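Local coordinates for protein amino Transferase (Eubacterium rectale, PDB 3ELE) that probably catalyses pyridoxal-phosphate-dependent transfer of amino groups between amino acids and 2-oxo acids, as class I and II aminotransferases do, at residues A[315-320]-A[334-339]; A[324-329]-A[368-373]; A[99-104]-A[262-267]; A[231-234]-A[239-242]. All blocks are in the same frame, centred on the assembly; numbering follows the deposited sequence.

Interaction 1 of 4, residues A[315-320]-A[334-339]; sequences LLYEGL and FYMFVK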
loop_
_atom_site.group_PDB
_atom_site.type_symbol
_atom_site.label_atom_id
_atom_site.label_comp_id
_atom_site.label_asym_id
_atom_site.label_seq_id
_atom_site.Cartn_x
_atom_site.Cartn_y
_atom_site.Cartn_z
ATOM N N LEU A 315 13.028 -29.664 -17.830
ATOM C CA LEU A 315 13.566 -30.742 -16.997
ATOM C C LEU A 315 12.405 -31.437 -16.248
ATOM O O LEU A 315 12.246 -32.640 -16.349
ATOM C CB LEU A 315 14.611 -30.177 -16.030
ATOM C CG LEU A 315 15.529 -31.115 -15.257
ATOM C CD1 LEU A 315 16.476 -31.863 -16.228
ATOM C CD2 LEU A 315 16.364 -30.281 -14.275
ATOM N N LEU A 316 11.559 -30.658 -15.577
ATOM C CA LEU A 316 10.400 -31.201 -14.836
ATOM C C LEU A 316 9.382 -31.894 -15.758
ATOM O O LEU A 316 8.882 -32.981 -15.438
ATOM C CB LEU A 316 9.704 -30.080 -14.031
ATOM C CG LEU A 316 8.652 -30.452 -12.988
ATOM C CD1 LEU A 316 9.305 -31.310 -11.881
ATOM C CD2 LEU A 316 8.024 -29.200 -12.416
ATOM N N TYR A 317 9.080 -31.266 -16.898
ATOM C CA TYR A 317 8.129 -31.827 -17.866
ATOM C C TYR A 317 8.635 -33.155 -18.446
ATOM O O TYR A 317 7.873 -34.130 -18.507
ATOM C CB TYR A 317 7.824 -30.828 -18.999
ATOM C CG TYR A 317 6.829 -31.343 -20.022
ATOM C CD1 TYR A 317 5.462 -31.372 -19.733
ATOM C CD2 TYR A 317 7.247 -31.808 -21.277
ATOM C CE1 TYR A 317 4.536 -31.836 -20.650
ATOM C CE2 TYR A 317 6.311 -32.293 -22.210
ATOM C CZ TYR A 317 4.947 -32.294 -21.887
ATOM O OH TYR A 317 3.997 -32.763 -22.792
ATOM N N GLU A 318 9.906 -33.178 -18.866
ATOM C CA GLU A 318 10.522 -34.380 -19.431
ATOM C C GLU A 318 10.531 -35.540 -18.429
ATOM O O GLU A 318 10.135 -36.645 -18.770
ATOM C CB GLU A 318 11.955 -34.114 -19.946
ATOM C CG GLU A 318 12.035 -33.240 -21.201
ATOM N N GLY A 319 10.958 -35.281 -17.201
ATOM C CA GLY A 319 11.022 -36.328 -16.179
ATOM C C GLY A 319 9.675 -36.865 -15.725
ATOM O O GLY A 319 9.498 -38.073 -15.613
ATOM N N LEU A 320 8.723 -35.964 -15.478
ATOM C CA LEU A 320 7.370 -36.370 -15.037
ATOM C C LEU A 320 6.619 -37.127 -16.135
ATOM O O LEU A 320 5.983 -38.144 -15.858
ATOM C CB LEU A 320 6.548 -35.168 -14.543
ATOM C CG LEU A 320 6.949 -34.475 -13.231
ATOM C CD1 LEU A 320 5.888 -33.393 -12.922
ATOM C CD2 LEU A 320 7.095 -35.427 -12.053
ATOM N N PHE A 334 5.692 -19.782 -13.918
ATOM C CA PHE A 334 6.617 -20.818 -13.394
ATOM C C PHE A 334 5.943 -21.885 -12.521
ATOM O O PHE A 334 6.493 -22.350 -11.518
ATOM C CB PHE A 334 7.900 -20.212 -12.795
ATOM C CG PHE A 334 7.688 -19.034 -11.862
ATOM C CD1 PHE A 334 6.880 -19.140 -10.720
ATOM C CD2 PHE A 334 8.406 -17.843 -12.064
ATOM C CE1 PHE A 334 6.742 -18.054 -9.834
ATOM C CE2 PHE A 334 8.283 -16.758 -11.175
ATOM C CZ PHE A 334 7.450 -16.859 -10.068
ATOM N N TYR A 335 4.756 -22.300 -12.978
ATOM C CA TYR A 335 3.946 -23.315 -12.327
ATOM C C TYR A 335 3.583 -24.397 -13.345
ATOM O O TYR A 335 3.178 -24.073 -14.472
ATOM C CB TYR A 335 2.676 -22.674 -11.799
ATOM C CG TYR A 335 2.915 -21.449 -10.973
ATOM C CD1 TYR A 335 3.408 -21.546 -9.673
ATOM C CD2 TYR A 335 2.689 -20.176 -11.502
ATOM C CE1 TYR A 335 3.651 -20.401 -8.905
ATOM C CE2 TYR A 335 2.925 -19.040 -10.754
ATOM C CZ TYR A 335 3.408 -19.154 -9.451
ATOM O OH TYR A 335 3.629 -18.032 -8.703
HETATM N N MSE A 336 3.758 -25.665 -12.980
HETATM C CA MSE A 336 3.329 -26.754 -13.838
HETATM C C MSE A 336 2.062 -27.385 -13.251
HETATM O O MSE A 336 2.011 -27.705 -12.050
HETATM C CB MSE A 336 4.418 -27.780 -14.035
HETATM C CG MSE A 336 4.066 -28.791 -15.138
HETATM SE SE MSE A 336 5.566 -29.746 -15.679
HETATM C CE MSE A 336 6.497 -28.317 -16.517
ATOM N N PHE A 337 1.069 -27.577 -14.117
ATOM C CA PHE A 337 -0.234 -28.131 -13.748
ATOM C C PHE A 337 -0.203 -29.607 -14.178
ATOM O O PHE A 337 -0.117 -29.914 -15.378
ATOM C CB PHE A 337 -1.343 -27.309 -14.433
ATOM C CG PHE A 337 -2.556 -27.099 -13.585
ATOM C CD1 PHE A 337 -2.449 -26.448 -12.364
ATOM C CD2 PHE A 337 -3.827 -27.491 -14.025
ATOM C CE1 PHE A 337 -3.560 -26.254 -11.564
ATOM C CE2 PHE A 337 -4.948 -27.267 -13.240
ATOM C CZ PHE A 337 -4.811 -26.633 -12.016
ATOM N N VAL A 338 -0.228 -30.504 -13.181
ATOM C CA VAL A 338 -0.098 -31.961 -13.375
ATOM C C VAL A 338 -1.356 -32.656 -12.856
ATOM O O VAL A 338 -1.886 -32.287 -11.785
ATOM C CB VAL A 338 1.151 -32.482 -12.629
ATOM C CG1 VAL A 338 1.365 -34.006 -12.813
ATOM C CG2 VAL A 338 2.395 -31.726 -13.080
ATOM N N LYS A 339 -1.860 -33.628 -13.620
ATOM C CA LYS A 339 -3.029 -34.372 -13.188
ATOM C C LYS A 339 -2.662 -35.328 -12.037
ATOM O O LYS A 339 -1.658 -36.042 -12.117
ATOM C CB LYS A 339 -3.729 -35.144 -14.330
ATOM C CG LYS A 339 -5.089 -35.597 -13.798
ATOM C CD LYS A 339 -6.179 -36.019 -14.700
ATOM C CE LYS A 339 -7.525 -35.962 -13.859
ATOM N NZ LYS A 339 -7.410 -36.305 -12.346
#

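Interaction 2 of 4, residues A[324-329]-A[368-373]; sequences GYHCFK and PGWVRI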
loop_
_atom_site.group_PDB
_atom_site.type_symbol
_atom_site.label_atom_id
_atom_site.label_comp_id
_atom_site.label_asym_id
_atom_site.label_seq_id
_atom_site.Cartn_x
_atom_site.Cartn_y
_atom_site.Cartn_z
ATOM N N GLY A 324 5.266 -41.267 -16.370
ATOM C CA GLY A 324 3.870 -41.577 -16.689
ATOM C C GLY A 324 2.833 -40.555 -16.253
ATOM O O GLY A 324 1.654 -40.779 -16.476
ATOM N N TYR A 325 3.259 -39.446 -15.624
ATOM C CA TYR A 325 2.355 -38.383 -15.190
ATOM C C TYR A 325 1.841 -37.602 -16.382
ATOM O O TYR A 325 2.544 -37.471 -17.383
ATOM C CB TYR A 325 3.058 -37.398 -14.242
ATOM C CG TYR A 325 3.433 -37.956 -12.893
ATOM C CD1 TYR A 325 2.521 -37.933 -11.834
ATOM C CD2 TYR A 325 4.709 -38.483 -12.652
ATOM C CE1 TYR A 325 2.860 -38.419 -10.563
ATOM C CE2 TYR A 325 5.057 -38.983 -11.395
ATOM C CZ TYR A 325 4.129 -38.938 -10.354
ATOM O OH TYR A 325 4.457 -39.426 -9.109
ATOM N N HIS A 326 0.608 -37.108 -16.282
ATOM C CA HIS A 326 0.053 -36.235 -17.329
ATOM C C HIS A 326 0.220 -34.783 -16.883
ATOM O O HIS A 326 -0.491 -34.324 -15.978
ATOM C CB HIS A 326 -1.415 -36.501 -17.676
ATOM C CG HIS A 326 -1.973 -35.474 -18.617
ATOM N ND1 HIS A 326 -1.736 -35.507 -19.973
ATOM C CD2 HIS A 326 -2.650 -34.322 -18.381
ATOM C CE1 HIS A 326 -2.297 -34.453 -20.540
ATOM N NE2 HIS A 326 -2.849 -33.711 -19.596
ATOM N N CYS A 327 1.140 -34.080 -17.549
ATOM C CA CYS A 327 1.419 -32.670 -17.311
ATOM C C CYS A 327 0.903 -31.841 -18.484
ATOM O O CYS A 327 1.039 -32.232 -19.646
ATOM C CB CYS A 327 2.924 -32.417 -17.228
ATOM S SG CYS A 327 3.890 -33.487 -16.148
ATOM N N PHE A 328 0.312 -30.696 -18.176
ATOM C CA PHE A 328 -0.053 -29.702 -19.193
ATOM C C PHE A 328 1.253 -28.923 -19.422
ATOM O O PHE A 328 1.815 -28.385 -18.453
ATOM C CB PHE A 328 -1.195 -28.807 -18.686
ATOM C CG PHE A 328 -1.418 -27.564 -19.502
ATOM C CD1 PHE A 328 -1.751 -27.651 -20.855
ATOM C CD2 PHE A 328 -1.320 -26.298 -18.911
ATOM C CE1 PHE A 328 -1.962 -26.488 -21.614
ATOM C CE2 PHE A 328 -1.532 -25.134 -19.662
ATOM C CZ PHE A 328 -1.853 -25.231 -21.014
ATOM N N LYS A 329 1.747 -28.876 -20.665
ATOM C CA LYS A 329 3.007 -28.152 -20.947
ATOM C C LYS A 329 2.705 -26.652 -20.896
ATOM O O LYS A 329 1.983 -26.165 -21.746
ATOM C CB LYS A 329 3.642 -28.539 -22.288
ATOM C CG LYS A 329 5.081 -27.976 -22.450
ATOM C CD LYS A 329 5.834 -28.561 -23.640
ATOM C CE LYS A 329 7.305 -28.050 -23.665
ATOM N NZ LYS A 329 8.198 -28.631 -24.744
ATOM N N PRO A 368 -10.236 -29.431 -8.932
ATOM C CA PRO A 368 -10.049 -30.757 -8.345
ATOM C C PRO A 368 -9.461 -31.767 -9.356
ATOM O O PRO A 368 -9.719 -31.675 -10.571
ATOM C CB PRO A 368 -11.476 -31.182 -7.942
ATOM C CG PRO A 368 -12.291 -29.940 -7.936
ATOM C CD PRO A 368 -11.658 -29.020 -8.915
ATOM N N GLY A 369 -8.689 -32.716 -8.835
ATOM C CA GLY A 369 -8.022 -33.732 -9.643
ATOM C C GLY A 369 -6.659 -33.365 -10.210
ATOM O O GLY A 369 -6.021 -34.214 -10.822
ATOM N N TRP A 370 -6.216 -32.119 -10.001
ATOM C CA TRP A 370 -4.931 -31.604 -10.497
ATOM C C TRP A 370 -4.113 -31.063 -9.346
ATOM O O TRP A 370 -4.605 -30.929 -8.226
ATOM C CB TRP A 370 -5.166 -30.481 -11.512
ATOM C CG TRP A 370 -5.772 -30.936 -12.790
ATOM C CD1 TRP A 370 -7.067 -31.290 -12.988
ATOM C CD2 TRP A 370 -5.106 -31.118 -14.057
ATOM N NE1 TRP A 370 -7.259 -31.666 -14.283
ATOM C CE2 TRP A 370 -6.084 -31.556 -14.975
ATOM C CE3 TRP A 370 -3.784 -30.926 -14.509
ATOM C CZ2 TRP A 370 -5.792 -31.828 -16.336
ATOM C CZ3 TRP A 370 -3.479 -31.192 -15.862
ATOM C CH2 TRP A 370 -4.491 -31.633 -16.762
ATOM N N VAL A 371 -2.836 -30.816 -9.614
ATOM C CA VAL A 371 -1.932 -30.204 -8.644
ATOM C C VAL A 371 -1.038 -29.174 -9.330
ATOM O O VAL A 371 -0.829 -29.238 -10.541
ATOM C CB VAL A 371 -1.046 -31.237 -7.929
ATOM C CG1 VAL A 371 -1.905 -32.238 -7.158
ATOM C CG2 VAL A 371 -0.072 -31.948 -8.927
ATOM N N ARG A 372 -0.532 -28.236 -8.540
ATOM C CA ARG A 372 0.384 -27.214 -9.000
ATOM C C ARG A 372 1.757 -27.514 -8.403
ATOM O O ARG A 372 1.902 -27.627 -7.174
ATOM C CB ARG A 372 -0.055 -25.822 -8.560
ATOM C CG ARG A 372 0.860 -24.737 -9.159
ATOM C CD ARG A 372 0.641 -23.393 -8.557
ATOM N NE ARG A 372 1.245 -23.260 -7.237
ATOM C CZ ARG A 372 1.314 -22.118 -6.541
ATOM N NH1 ARG A 372 0.801 -20.999 -7.004
ATOM N NH2 ARG A 372 1.890 -22.111 -5.348
ATOM N N ILE A 373 2.753 -27.592 -9.284
ATOM C CA ILE A 373 4.156 -27.833 -8.930
ATOM C C ILE A 373 4.927 -26.582 -9.406
ATOM O O ILE A 373 5.030 -26.330 -10.598
ATOM C CB ILE A 373 4.689 -29.111 -9.652
ATOM C CG1 ILE A 373 3.776 -30.321 -9.396
ATOM C CG2 ILE A 373 6.114 -29.400 -9.242
ATOM C CD1 ILE A 373 4.299 -31.676 -9.890
#

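Interaction 3 of 4, residues A[99-104]-A[262-267]; sequences ADNLYM and VPDEVY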
loop_
_atom_site.group_PDB
_atom_site.type_symbol
_atom_site.label_atom_id
_atom_site.label_comp_id
_atom_site.label_asym_id
_atom_site.label_seq_id
_atom_site.Cartn_x
_atom_site.Cartn_y
_atom_site.Cartn_z
ATOM N N ALA A 99 1.903 9.378 -20.541
ATOM C CA ALA A 99 2.125 9.299 -19.077
ATOM C C ALA A 99 0.803 9.231 -18.271
ATOM O O ALA A 99 0.669 8.444 -17.316
ATOM C CB ALA A 99 2.955 10.493 -18.606
ATOM N N ASP A 100 -0.188 10.012 -18.697
ATOM C CA ASP A 100 -1.480 10.092 -17.998
ATOM C C ASP A 100 -2.395 8.863 -18.102
ATOM O O ASP A 100 -3.471 8.869 -17.518
ATOM C CB ASP A 100 -2.240 11.368 -18.411
ATOM C CG ASP A 100 -1.517 12.638 -18.001
ATOM O OD1 ASP A 100 -0.749 12.615 -17.017
ATOM O OD2 ASP A 100 -1.726 13.675 -18.659
ATOM N N ASN A 101 -1.998 7.846 -18.870
ATOM C CA ASN A 101 -2.710 6.578 -18.920
ATOM C C ASN A 101 -2.242 5.647 -17.770
ATOM O O ASN A 101 -2.860 4.604 -17.561
ATOM C CB ASN A 101 -2.498 5.879 -20.291
ATOM C CG ASN A 101 -3.260 6.543 -21.429
ATOM O OD1 ASN A 101 -2.666 7.060 -22.362
ATOM N ND2 ASN A 101 -4.572 6.526 -21.352
ATOM N N LEU A 102 -1.184 6.024 -17.031
ATOM C CA LEU A 102 -0.592 5.183 -15.968
ATOM C C LEU A 102 -0.855 5.712 -14.571
ATOM O O LEU A 102 -0.978 6.930 -14.385
ATOM C CB LEU A 102 0.927 5.049 -16.163
ATOM C CG LEU A 102 1.502 4.094 -17.218
ATOM C CD1 LEU A 102 1.074 2.659 -16.886
ATOM C CD2 LEU A 102 1.117 4.464 -18.632
ATOM N N TYR A 103 -0.975 4.787 -13.612
ATOM C CA TYR A 103 -1.080 5.111 -12.175
ATOM C C TYR A 103 -0.112 4.159 -11.480
ATOM O O TYR A 103 -0.330 2.954 -11.529
ATOM C CB TYR A 103 -2.519 4.937 -11.675
ATOM C CG TYR A 103 -2.733 5.290 -10.222
ATOM C CD1 TYR A 103 -2.463 4.370 -9.220
ATOM C CD2 TYR A 103 -3.217 6.527 -9.841
ATOM C CE1 TYR A 103 -2.646 4.669 -7.880
ATOM C CE2 TYR A 103 -3.398 6.838 -8.505
ATOM C CZ TYR A 103 -3.119 5.901 -7.525
ATOM O OH TYR A 103 -3.295 6.175 -6.182
HETATM N N MSE A 104 0.938 4.685 -10.849
HETATM C CA MSE A 104 1.964 3.851 -10.217
HETATM C C MSE A 104 1.454 3.312 -8.879
HETATM O O MSE A 104 0.938 4.069 -8.062
HETATM C CB MSE A 104 3.285 4.603 -10.024
HETATM C CG MSE A 104 3.857 5.234 -11.317
HETATM SE SE MSE A 104 4.004 4.024 -12.807
HETATM C CE MSE A 104 5.342 2.832 -12.077
ATOM N N VAL A 262 -4.756 2.688 -17.594
ATOM C CA VAL A 262 -6.139 3.100 -17.969
ATOM C C VAL A 262 -6.123 3.706 -19.407
ATOM O O VAL A 262 -5.854 4.903 -19.559
ATOM C CB VAL A 262 -6.735 4.113 -16.954
ATOM C CG1 VAL A 262 -8.190 4.454 -17.306
ATOM C CG2 VAL A 262 -6.688 3.562 -15.530
ATOM N N PRO A 263 -6.431 2.901 -20.458
ATOM C CA PRO A 263 -6.443 3.430 -21.848
ATOM C C PRO A 263 -7.436 4.564 -22.092
ATOM O O PRO A 263 -8.421 4.679 -21.373
ATOM C CB PRO A 263 -6.843 2.200 -22.695
ATOM C CG PRO A 263 -6.558 1.033 -21.833
ATOM C CD PRO A 263 -6.789 1.474 -20.441
ATOM N N ASP A 264 -7.166 5.381 -23.105
ATOM C CA ASP A 264 -8.080 6.444 -23.508
ATOM C C ASP A 264 -9.383 5.877 -24.085
ATOM O O ASP A 264 -10.421 6.513 -23.943
ATOM C CB ASP A 264 -7.433 7.423 -24.524
ATOM C CG ASP A 264 -6.440 8.396 -23.887
ATOM O OD1 ASP A 264 -6.167 8.342 -22.666
ATOM O OD2 ASP A 264 -5.922 9.249 -24.643
ATOM N N GLU A 265 -9.335 4.665 -24.655
ATOM C CA GLU A 265 -10.493 4.037 -25.310
ATOM C C GLU A 265 -11.512 3.414 -24.372
ATOM O O GLU A 265 -12.502 2.887 -24.843
ATOM C CB GLU A 265 -10.068 3.026 -26.398
ATOM C CG GLU A 265 -9.327 3.658 -27.595
ATOM C CD GLU A 265 -7.933 4.161 -27.261
ATOM O OE1 GLU A 265 -7.281 3.589 -26.365
ATOM O OE2 GLU A 265 -7.479 5.128 -27.887
ATOM N N VAL A 266 -11.285 3.451 -23.058
ATOM C CA VAL A 266 -12.312 3.047 -22.090
ATOM C C VAL A 266 -13.478 4.035 -22.245
ATOM O O VAL A 266 -13.261 5.159 -22.733
ATOM C CB VAL A 266 -11.815 2.999 -20.617
ATOM C CG1 VAL A 266 -10.796 1.885 -20.439
ATOM C CG2 VAL A 266 -11.244 4.346 -20.144
ATOM N N TYR A 267 -14.684 3.606 -21.852
ATOM C CA TYR A 267 -15.947 4.380 -21.977
ATOM C C TYR A 267 -15.804 5.879 -21.615
ATOM O O TYR A 267 -16.364 6.736 -22.295
ATOM C CB TYR A 267 -17.094 3.711 -21.142
ATOM C CG TYR A 267 -16.968 3.997 -19.659
ATOM C CD1 TYR A 267 -15.913 3.437 -18.893
ATOM C CD2 TYR A 267 -17.807 4.918 -19.036
ATOM C CE1 TYR A 267 -15.748 3.763 -17.540
ATOM C CE2 TYR A 267 -17.645 5.239 -17.686
ATOM C CZ TYR A 267 -16.610 4.649 -16.944
ATOM O OH TYR A 267 -16.444 4.949 -15.611
#

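Interaction 4 of 4, residues A[231-234]-A[239-242]; sequences PFVT and NTLV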
loop_
_atom_site.group_PDB
_atom_site.type_symbol
_atom_site.label_atom_id
_atom_site.label_comp_id
_atom_site.label_asym_id
_atom_site.label_seq_id
_atom_site.Cartn_x
_atom_site.Cartn_y
_atom_site.Cartn_z
ATOM N N PRO A 231 -0.710 -11.597 -26.261
ATOM C CA PRO A 231 -1.336 -10.408 -26.877
ATOM C C PRO A 231 -1.589 -9.258 -25.897
ATOM O O PRO A 231 -2.010 -9.524 -24.774
ATOM C CB PRO A 231 -2.693 -10.948 -27.356
ATOM C CG PRO A 231 -2.508 -12.354 -27.515
ATOM C CD PRO A 231 -1.578 -12.771 -26.413
ATOM N N PHE A 232 -1.371 -8.010 -26.324
ATOM C CA PHE A 232 -1.626 -6.848 -25.477
ATOM C C PHE A 232 -3.133 -6.555 -25.591
ATOM O O PHE A 232 -3.605 -6.009 -26.593
ATOM C CB PHE A 232 -0.746 -5.639 -25.818
ATOM C CG PHE A 232 -0.554 -4.728 -24.645
ATOM C CD1 PHE A 232 0.390 -5.038 -23.662
ATOM C CD2 PHE A 232 -1.356 -3.624 -24.466
ATOM C CE1 PHE A 232 0.541 -4.225 -22.547
ATOM C CE2 PHE A 232 -1.203 -2.809 -23.357
ATOM C CZ PHE A 232 -0.263 -3.115 -22.396
ATOM N N VAL A 233 -3.844 -6.864 -24.509
ATOM C CA VAL A 233 -5.327 -6.928 -24.484
ATOM C C VAL A 233 -6.078 -5.635 -24.817
ATOM O O VAL A 233 -7.190 -5.695 -25.372
ATOM C CB VAL A 233 -5.829 -7.509 -23.130
ATOM C CG1 VAL A 233 -7.361 -7.703 -23.122
ATOM C CG2 VAL A 233 -5.146 -8.844 -22.841
ATOM N N THR A 234 -5.464 -4.489 -24.508
ATOM C CA THR A 234 -6.081 -3.169 -24.743
ATOM C C THR A 234 -6.338 -2.919 -26.216
ATOM O O THR A 234 -7.253 -2.169 -26.560
ATOM C CB THR A 234 -5.246 -1.994 -24.146
ATOM O OG1 THR A 234 -4.008 -1.853 -24.858
ATOM C CG2 THR A 234 -4.993 -2.226 -22.622
ATOM N N ASN A 239 -12.555 -1.438 -23.130
ATOM C CA ASN A 239 -12.688 -1.402 -21.653
ATOM C C ASN A 239 -11.812 -2.452 -20.965
ATOM O O ASN A 239 -12.279 -3.427 -20.418
ATOM C CB ASN A 239 -14.171 -1.501 -21.254
ATOM C CG ASN A 239 -14.963 -0.269 -21.664
ATOM O OD1 ASN A 239 -14.578 0.844 -21.348
ATOM N ND2 ASN A 239 -16.075 -0.470 -22.354
ATOM N N THR A 240 -10.510 -2.206 -20.992
ATOM C CA THR A 240 -9.516 -3.082 -20.395
ATOM C C THR A 240 -8.677 -2.252 -19.450
ATOM O O THR A 240 -8.226 -1.164 -19.828
ATOM C CB THR A 240 -8.607 -3.662 -21.471
ATOM O OG1 THR A 240 -9.391 -4.393 -22.409
ATOM C CG2 THR A 240 -7.457 -4.583 -20.884
ATOM N N LEU A 241 -8.510 -2.764 -18.230
ATOM C CA LEU A 241 -7.619 -2.221 -17.211
ATOM C C LEU A 241 -6.498 -3.233 -17.105
ATOM O O LEU A 241 -6.782 -4.426 -17.011
ATOM C CB LEU A 241 -8.335 -2.083 -15.866
ATOM C CG LEU A 241 -9.392 -0.979 -15.799
ATOM C CD1 LEU A 241 -10.336 -1.167 -14.605
ATOM C CD2 LEU A 241 -8.694 0.393 -15.770
ATOM N N VAL A 242 -5.241 -2.778 -17.172
ATOM C CA VAL A 242 -4.072 -3.664 -17.068
ATOM C C VAL A 242 -3.401 -3.425 -15.725
ATOM O O VAL A 242 -3.169 -2.283 -15.356
ATOM C CB VAL A 242 -3.070 -3.483 -18.231
ATOM C CG1 VAL A 242 -1.850 -4.413 -18.047
ATOM C CG2 VAL A 242 -3.774 -3.747 -19.591
#

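Interaction 1 of 4, residues A[315-320]-A[334-339]
Met336, a selenomethionine, reaches from the sheet to Leu316 and Tyr317 on the helix, in the helix-on-sheet layer of the smaller domain of a PLP-dependent aminotransferase of class I and II. Helix 306-323 packs on the antiparallel sheet almost parallel to strand 335-339: the axes of the two short segments come within 10.4 Å, and their N-to-C directions differ by 17°. All the contacts across this pair are apolar.

Met336 leaves the strand extended and then bends at its last torsion (chi3 -68°), which turns CE against the start of the Tyr317 side chain, 3.8 Å from Tyr317 CB. Its SE lies 4.1 Å from CD2 of Leu316, the two chains running past each other in opposite senses, and also sits at the edge of the Tyr317 ring, close to the ring plane. Cys327 of the neighbouring strand 327-328 touches both Tyr317 and Met336 and helps fill this corner.

One helical turn further on, branched aliphatic side chains meet. Leu320 and Val338 cross nearly at right angles, and both also touch Cys327. Phe389, on helix 379-396, packs on Leu320 as well. The touch between Leu320 and Val338 is made by single methyl groups, Leu320 CD1 lying 3.9 Å from Val338 CG2.

Interaction 2 of 4, residues A[324-329]-A[368-373]
His326 and Trp370 make the tight part of this contact. CD2 of the imidazole is 3.6 Å from CH2, at the far corner of the indole's six-membered ring, and NE2 of His326 stands 3.9 Å from the same Trp370 CH2. Relative to the imidazole, the indole carbon lies at the ring edge, near its plane; with ring planes 75° apart and centroids 5.8 Å from each other, the two rings meet obliquely. The imidazole gets there because CG of His326 is anti to the backbone N (chi1 173°), swinging the ring out toward the indole.

Phe328 is the looser partner. It gives only its CB, 4.3 Å from Trp370 CZ3, while its ring leads off and meets that of Phe158. The histidine lies on the solvent side, exposed, whereas the tryptophan is buried: Phe337 and Phe158 bring further rings to the indole, and the amine of Lys339 makes a cation-pi contact with it besides bonding to Gly369 O.

The two segments do not pair with each other as strands. Strand 335-339 runs between them in the four-stranded antiparallel sheet of the small domain, with backbone bonds between Phe337 and Phe328 and between Val338 and Val371, and the indole reaches across this middle strand to touch His326 and Phe328, at and next to the outermost strand 327-328. Helix 306-323 packs on Cys327 and Ile373, and helix 345-353 on Tyr325 and Val371.

Interaction 3 of 4, residues A[99-104]-A[262-267]
The flat amide of Asn101 meets the flat carboxylate of Asp264 with the two planes 51° apart, at the edge of the mixed sheet of the aminotransferase large domain. Both hydrogen bonds of the amide across this contact are given by its nitrogen. ND2 gives one N-H to Val262 O at 2.7 Å, with that oxygen near the amide plane, and the other to Asp264 OD1 at 2.8 Å. The carboxylate oxygen is met from above its own plane, the nitrogen standing 49° out of it. At the other corner of the amide, OD1 of Asn101 accepts the backbone N-H of Asn98, which leaves the group little freedom to rotate.

Strand 102-105 is the outermost of the seven strands on this side and runs antiparallel to 258-261, with Tyr103 bonded to Val260 through the backbone. The contact prolongs that pairing past the strand ends: Asn101, closing a short 3-10 turn, holds Val262 at two points, by its side chain and by its own carbonyl.

Beyond Val262 the chain makes a type I turn from Pro263 to Val266 on its way to helix 269-282. That helix covers the site: Tyr273 packs on Val262, while Lys269 touches Asp264 and bonds through NZ to Asp100 O. Both Val262 and Asn101 are buried, and the valine's backbone is satisfied at both polar atoms: its N-H runs nearly straight, at 171°, to Asn101 O, with Val262 N 2.7 Å from that oxygen.

Interaction 4 of 4, residues A[231-234]-A[239-242]
Thr234 sets its methyl against two side chains of the strand and crosses each at roughly a right angle. CG2 of Thr234 lies 3.6 Å from CG2 of Val242 and 3.8 Å from CG2 of Thr240, so one methyl group serves both. This follows from its first torsion (chi1 68°), which places OG1 between the backbone N and the carbonyl carbon and turns CG2 to the strand; the hydroxyl oxygen lies instead at the edge of the Phe232 ring, in its plane.

Val233 comes in beside it, also crosswise. Its CG1 approaches Thr240 CG2 to 3.8 Å, giving that methyl a second neighbour. The branches of Thr240 are therefore divided in their tasks: CG2, anti to the backbone N, does most of the packing, while OG1 is bonded to the backbone O of Tyr237 in the short loop joining the segments.

Strand 240-245 is an inner strand of the mixed sheet of the aminotransferase large domain, parallel to 213-217 and antiparallel to 258-261. The 3-10 turn at Val233 and Thr234 covers one face of its beginning, where Thr240 and Val242 project; Leu241 points from the other face, against Cys115 and Leu119 of helix 108-119. Farther along, the strand ends at Ser245, which with Ser247 and Lys248 belongs to the pyridoxal phosphate pocket, and the side chain of Val242 is about 11 Å from the cofactor. Next to the turn, Phe232 stacks on His93 and touches Leu261, which Val242 also meets.

In the fold
Interactions 1 and 2 share the antiparallel sheet of the small domain, their centres about 7 Å apart: in the first a helix covers the sheet with buried apolar side chains, in the second aromatic rings reach over it to the solvent side. Interactions 3 and 4 lie at the large mixed sheet, with centres about 11 Å apart, and meet where Asn239 OD1 accepts the N-H of Tyr267 and Pro263 packs on Thr234. Interaction 3, at the sheet's edge strand, depends on hydrogen bonds, mostly buried, with an exposed carboxylate at one end; interaction 4, on an inner strand, is methyl packing. Interactions 1 and 3 stand on opposite sides of the chain's centre, about 38 Å apart between centres.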